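Local structure of lysosome-associated membrane glycoprotein 2 (Mus musculus, 5GV3) at residues K116-L129 / Q150-D164. The protein helps build lysosomes, supports autophagy and keeps the lysosomal lumen acidic by directly inhibiting the proton channel TMEM175. Sequence-based numbering, arbitrary orientation.
Sequences KVPLDVIFKCNSVL and QNGTVSKNEQVCEED
A parallel strand pair locked by the Cys125–Cys161 disulfide joins residues 122-125 to 158-160 in the first lumenal domain of this LAMP-family protein. Pairing is parallel because residue numbers rise together along both strands, Ile122 opposite Glu158, Phe123 opposite Gln159 and Lys124 opposite Val160, with N-to-C directions only 34° apart. Four backbone bonds alternate between the strands: Ile122 N to Asn157 O, Gln159 N to Ile122 O, Lys124 N to Gln159 O at 2.9 Å, and Cys161 N to Lys124 O. Strand 136-146 pairs antiparallel with the other edge of 122-125. Directly after the last bond, Cys125 SG and Cys161 SG join at 2.1 Å, and the bridge twists by a chi3 of 79°. CZ of Phe123 reaches CB of Cys161 at 3.8 Å, while the ring also meets that of Phe115. On this same face the Gln159 side chain, extended beyond CG, crosses Pro118 at about a right angle, its OE1 3.1 Å from Pro118 CG. The opposite face carries Lys124 and Val160 side by side, pointing the same way, with Lys124 CE 3.9 Å from Val160 CG1. A bend at chi3 brings the Lys124 amine round toward Asp164, and its NZ makes a long salt bridge of 3.9 Å to Asp164 OD2, an oxygen that also takes a weak bond from Asn126 N. Ahead of the strands, Ser155 OG donates to Asp120 O at 2.6 Å from above the carbonyl plane. Main-chain bonds thus set the register and a covalent link fixes its end, whereas the long Lys124–Asp164 pairing probably adds only modest electrostatic attraction.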
# COMPACT_ATOMS: atom_id res chain seq x y z
N LYS A 116 -8.38 9.18 -7.66
CA LYS A 116 -8.97 10.39 -7.15
C LYS A 116 -10.06 10.20 -6.12
O LYS A 116 -10.98 9.40 -6.30
CB LYS A 116 -9.49 11.19 -8.33
CG LYS A 116 -9.20 12.59 -8.08
CD LYS A 116 -7.76 12.69 -7.67
CE LYS A 116 -7.35 14.09 -7.72
NZ LYS A 116 -6.14 14.36 -6.93
N VAL A 117 -9.94 10.93 -5.01
CA VAL A 117 -10.90 10.84 -3.92
C VAL A 117 -11.22 12.23 -3.41
O VAL A 117 -10.32 13.05 -3.19
CB VAL A 117 -10.37 9.97 -2.76
CG1 VAL A 117 -11.35 9.96 -1.60
CG2 VAL A 117 -10.11 8.54 -3.22
N PRO A 118 -12.52 12.53 -3.26
CA PRO A 118 -12.95 13.81 -2.70
C PRO A 118 -12.46 14.02 -1.29
O PRO A 118 -12.12 13.06 -0.60
CB PRO A 118 -14.48 13.71 -2.72
CG PRO A 118 -14.79 12.70 -3.73
CD PRO A 118 -13.66 11.72 -3.71
N LEU A 119 -12.43 15.27 -0.88
CA LEU A 119 -12.11 15.60 0.49
C LEU A 119 -13.35 15.34 1.33
O LEU A 119 -14.43 15.13 0.78
CB LEU A 119 -11.70 17.07 0.63
CG LEU A 119 -10.24 17.38 0.90
CD1 LEU A 119 -9.37 16.78 -0.17
CD2 LEU A 119 -10.05 18.89 0.97
N ASP A 120 -13.17 15.35 2.64
CA ASP A 120 -14.28 15.21 3.59
C ASP A 120 -15.08 13.92 3.48
O ASP A 120 -16.24 13.88 3.90
CB ASP A 120 -15.23 16.40 3.42
CG ASP A 120 -14.70 17.67 4.07
OD1 ASP A 120 -13.68 17.59 4.80
OD2 ASP A 120 -15.28 18.75 3.85
N VAL A 121 -14.52 12.88 2.87
CA VAL A 121 -15.22 11.60 2.83
C VAL A 121 -14.27 10.47 3.17
O VAL A 121 -13.05 10.62 3.09
CB VAL A 121 -15.87 11.33 1.46
CG1 VAL A 121 -16.78 12.49 1.05
CG2 VAL A 121 -14.81 11.07 0.40
N ILE A 122 -14.83 9.31 3.51
CA ILE A 122 -13.99 8.14 3.69
C ILE A 122 -14.15 7.26 2.46
O ILE A 122 -15.26 6.99 2.02
CB ILE A 122 -14.33 7.35 4.98
CG1 ILE A 122 -13.48 6.07 5.07
CG2 ILE A 122 -15.81 7.02 5.06
CD1 ILE A 122 -13.22 5.61 6.49
N PHE A 123 -13.03 6.87 1.87
CA PHE A 123 -13.07 6.02 0.70
C PHE A 123 -13.19 4.56 1.13
O PHE A 123 -12.42 4.08 1.95
CB PHE A 123 -11.83 6.22 -0.18
CG PHE A 123 -11.80 5.33 -1.37
CD1 PHE A 123 -12.64 5.56 -2.45
CD2 PHE A 123 -10.94 4.24 -1.42
CE1 PHE A 123 -12.62 4.73 -3.55
CE2 PHE A 123 -10.92 3.41 -2.52
CZ PHE A 123 -11.76 3.65 -3.59
N LYS A 124 -14.16 3.86 0.56
CA LYS A 124 -14.39 2.49 0.98
C LYS A 124 -14.39 1.56 -0.22
O LYS A 124 -15.02 1.83 -1.24
CB LYS A 124 -15.72 2.34 1.73
CG LYS A 124 -15.89 0.97 2.38
CD LYS A 124 -17.35 0.51 2.49
CE LYS A 124 -17.86 -0.01 1.16
NZ LYS A 124 -19.00 -0.94 1.33
N CYS A 125 -13.66 0.46 -0.08
CA CYS A 125 -13.64 -0.59 -1.09
C CYS A 125 -13.19 -1.88 -0.41
O CYS A 125 -12.00 -2.18 -0.40
CB CYS A 125 -12.70 -0.20 -2.25
SG CYS A 125 -12.84 -1.20 -3.76
N ASN A 126 -14.13 -2.64 0.15
CA ASN A 126 -13.78 -3.91 0.79
C ASN A 126 -13.37 -4.91 -0.35
O ASN A 126 -12.68 -5.88 -0.07
CB ASN A 126 -14.90 -4.40 1.79
CG ASN A 126 -14.70 -3.86 3.31
OD1 ASN A 126 -13.65 -3.38 3.73
ND2 ASN A 126 -15.74 -3.99 4.13
N SER A 127 -13.78 -4.67 -1.60
CA SER A 127 -13.41 -5.52 -2.78
C SER A 127 -11.91 -5.54 -3.19
O SER A 127 -11.16 -4.60 -2.94
CB SER A 127 -14.19 -5.12 -4.03
OG SER A 127 -15.58 -5.04 -3.78
N VAL A 128 -11.52 -6.60 -3.89
CA VAL A 128 -10.14 -6.80 -4.31
C VAL A 128 -9.73 -6.00 -5.55
O VAL A 128 -10.20 -6.26 -6.65
CB VAL A 128 -9.86 -8.30 -4.59
CG1 VAL A 128 -8.43 -8.52 -5.14
CG2 VAL A 128 -10.08 -9.12 -3.33
N LEU A 129 -8.83 -5.04 -5.36
CA LEU A 129 -8.26 -4.32 -6.49
C LEU A 129 -6.96 -5.02 -6.90
O LEU A 129 -6.07 -5.24 -6.07
CB LEU A 129 -8.02 -2.85 -6.15
CG LEU A 129 -9.25 -2.16 -5.54
CD1 LEU A 129 -8.98 -0.69 -5.22
CD2 LEU A 129 -10.46 -2.30 -6.46
N GLN A 150 -10.14 16.35 8.48
CA GLN A 150 -10.37 17.68 9.05
C GLN A 150 -11.10 17.60 10.38
O GLN A 150 -11.89 16.69 10.61
CB GLN A 150 -11.15 18.55 8.06
CG GLN A 150 -10.38 18.90 6.80
CD GLN A 150 -11.22 19.66 5.80
OE1 GLN A 150 -12.41 19.88 6.01
NE2 GLN A 150 -10.60 20.07 4.70
N ASN A 151 -10.82 18.57 11.24
CA ASN A 151 -11.38 18.64 12.59
C ASN A 151 -11.06 17.42 13.46
O ASN A 151 -11.75 17.16 14.45
CB ASN A 151 -12.90 18.84 12.53
CG ASN A 151 -13.28 20.17 11.90
OD1 ASN A 151 -12.44 21.07 11.78
ND2 ASN A 151 -14.54 20.31 11.52
N GLY A 152 -10.05 16.65 13.07
CA GLY A 152 -9.59 15.52 13.87
C GLY A 152 -10.51 14.32 13.88
O GLY A 152 -10.22 13.31 14.52
N THR A 153 -11.63 14.44 13.18
CA THR A 153 -12.64 13.39 13.16
C THR A 153 -12.85 12.88 11.76
O THR A 153 -13.06 13.66 10.83
CB THR A 153 -13.98 13.89 13.73
OG1 THR A 153 -13.75 14.68 14.90
CG2 THR A 153 -14.89 12.70 14.05
N VAL A 154 -12.77 11.56 11.60
CA VAL A 154 -13.01 10.94 10.32
C VAL A 154 -14.45 11.19 9.86
O VAL A 154 -15.37 11.25 10.68
CB VAL A 154 -12.68 9.43 10.38
CG1 VAL A 154 -13.09 8.72 9.10
CG2 VAL A 154 -11.19 9.25 10.63
N SER A 155 -14.60 11.41 8.57
CA SER A 155 -15.89 11.71 7.96
C SER A 155 -16.87 10.54 8.06
O SER A 155 -16.47 9.38 8.09
CB SER A 155 -15.67 12.11 6.49
OG SER A 155 -16.89 12.13 5.76
N LYS A 156 -18.16 10.86 8.11
CA LYS A 156 -19.21 9.85 8.14
C LYS A 156 -19.76 9.59 6.75
O LYS A 156 -20.41 8.59 6.49
CB LYS A 156 -20.32 10.30 9.10
CG LYS A 156 -19.80 10.56 10.49
CD LYS A 156 -20.93 10.86 11.44
CE LYS A 156 -20.43 11.27 12.82
NZ LYS A 156 -21.56 11.72 13.68
N ASN A 157 -19.51 10.55 5.86
CA ASN A 157 -19.86 10.44 4.44
C ASN A 157 -18.93 9.47 3.68
O ASN A 157 -17.70 9.59 3.78
CB ASN A 157 -19.84 11.84 3.81
CG ASN A 157 -20.80 12.80 4.49
OD1 ASN A 157 -21.81 12.38 5.06
ND2 ASN A 157 -20.50 14.09 4.43
N GLU A 158 -19.51 8.49 2.98
CA GLU A 158 -18.73 7.45 2.28
C GLU A 158 -18.64 7.69 0.76
O GLU A 158 -19.59 8.15 0.13
CB GLU A 158 -19.34 6.04 2.48
CG GLU A 158 -20.77 5.87 1.87
CD GLU A 158 -21.44 4.47 1.98
OE1 GLU A 158 -20.88 3.47 2.47
OE2 GLU A 158 -22.57 4.36 1.51
N GLN A 159 -17.47 7.44 0.19
CA GLN A 159 -17.42 7.26 -1.26
C GLN A 159 -17.00 5.83 -1.55
O GLN A 159 -15.91 5.39 -1.18
CB GLN A 159 -16.48 8.24 -1.95
CG GLN A 159 -16.25 7.84 -3.39
CD GLN A 159 -15.64 8.93 -4.21
OE1 GLN A 159 -16.18 10.04 -4.28
NE2 GLN A 159 -14.50 8.65 -4.84
N VAL A 160 -17.88 5.10 -2.21
CA VAL A 160 -17.67 3.69 -2.43
C VAL A 160 -17.11 3.43 -3.83
O VAL A 160 -17.58 4.01 -4.81
CB VAL A 160 -18.97 2.92 -2.23
CG1 VAL A 160 -18.72 1.43 -2.38
CG2 VAL A 160 -19.53 3.22 -0.85
N CYS A 161 -16.09 2.57 -3.92
CA CYS A 161 -15.53 2.21 -5.21
C CYS A 161 -16.60 1.53 -6.06
O CYS A 161 -17.55 0.96 -5.53
CB CYS A 161 -14.31 1.30 -5.06
SG CYS A 161 -14.62 -0.33 -4.31
N GLU A 162 -16.44 1.61 -7.38
CA GLU A 162 -17.41 1.04 -8.30
C GLU A 162 -17.50 -0.47 -8.19
O GLU A 162 -18.55 -1.04 -8.43
CB GLU A 162 -17.07 1.41 -9.75
CG GLU A 162 -15.76 0.84 -10.30
CD GLU A 162 -14.52 1.64 -9.90
OE1 GLU A 162 -14.48 2.18 -8.77
OE2 GLU A 162 -13.59 1.74 -10.73
N GLU A 163 -16.39 -1.11 -7.83
CA GLU A 163 -16.35 -2.57 -7.74
C GLU A 163 -17.36 -3.06 -6.71
O GLU A 163 -17.94 -4.14 -6.86
CB GLU A 163 -14.93 -3.05 -7.40
CG GLU A 163 -13.91 -2.89 -8.54
CD GLU A 163 -13.48 -1.45 -8.75
OE1 GLU A 163 -13.81 -0.60 -7.90
OE2 GLU A 163 -12.81 -1.16 -9.77
N ASP A 164 -17.59 -2.26 -5.67
CA ASP A 164 -18.64 -2.57 -4.70
C ASP A 164 -20.01 -2.18 -5.24
O ASP A 164 -21.04 -2.51 -4.65
CB ASP A 164 -18.37 -1.86 -3.37
CG ASP A 164 -17.21 -2.45 -2.62
OD1 ASP A 164 -16.79 -3.57 -2.98
OD2 ASP A 164 -16.72 -1.82 -1.65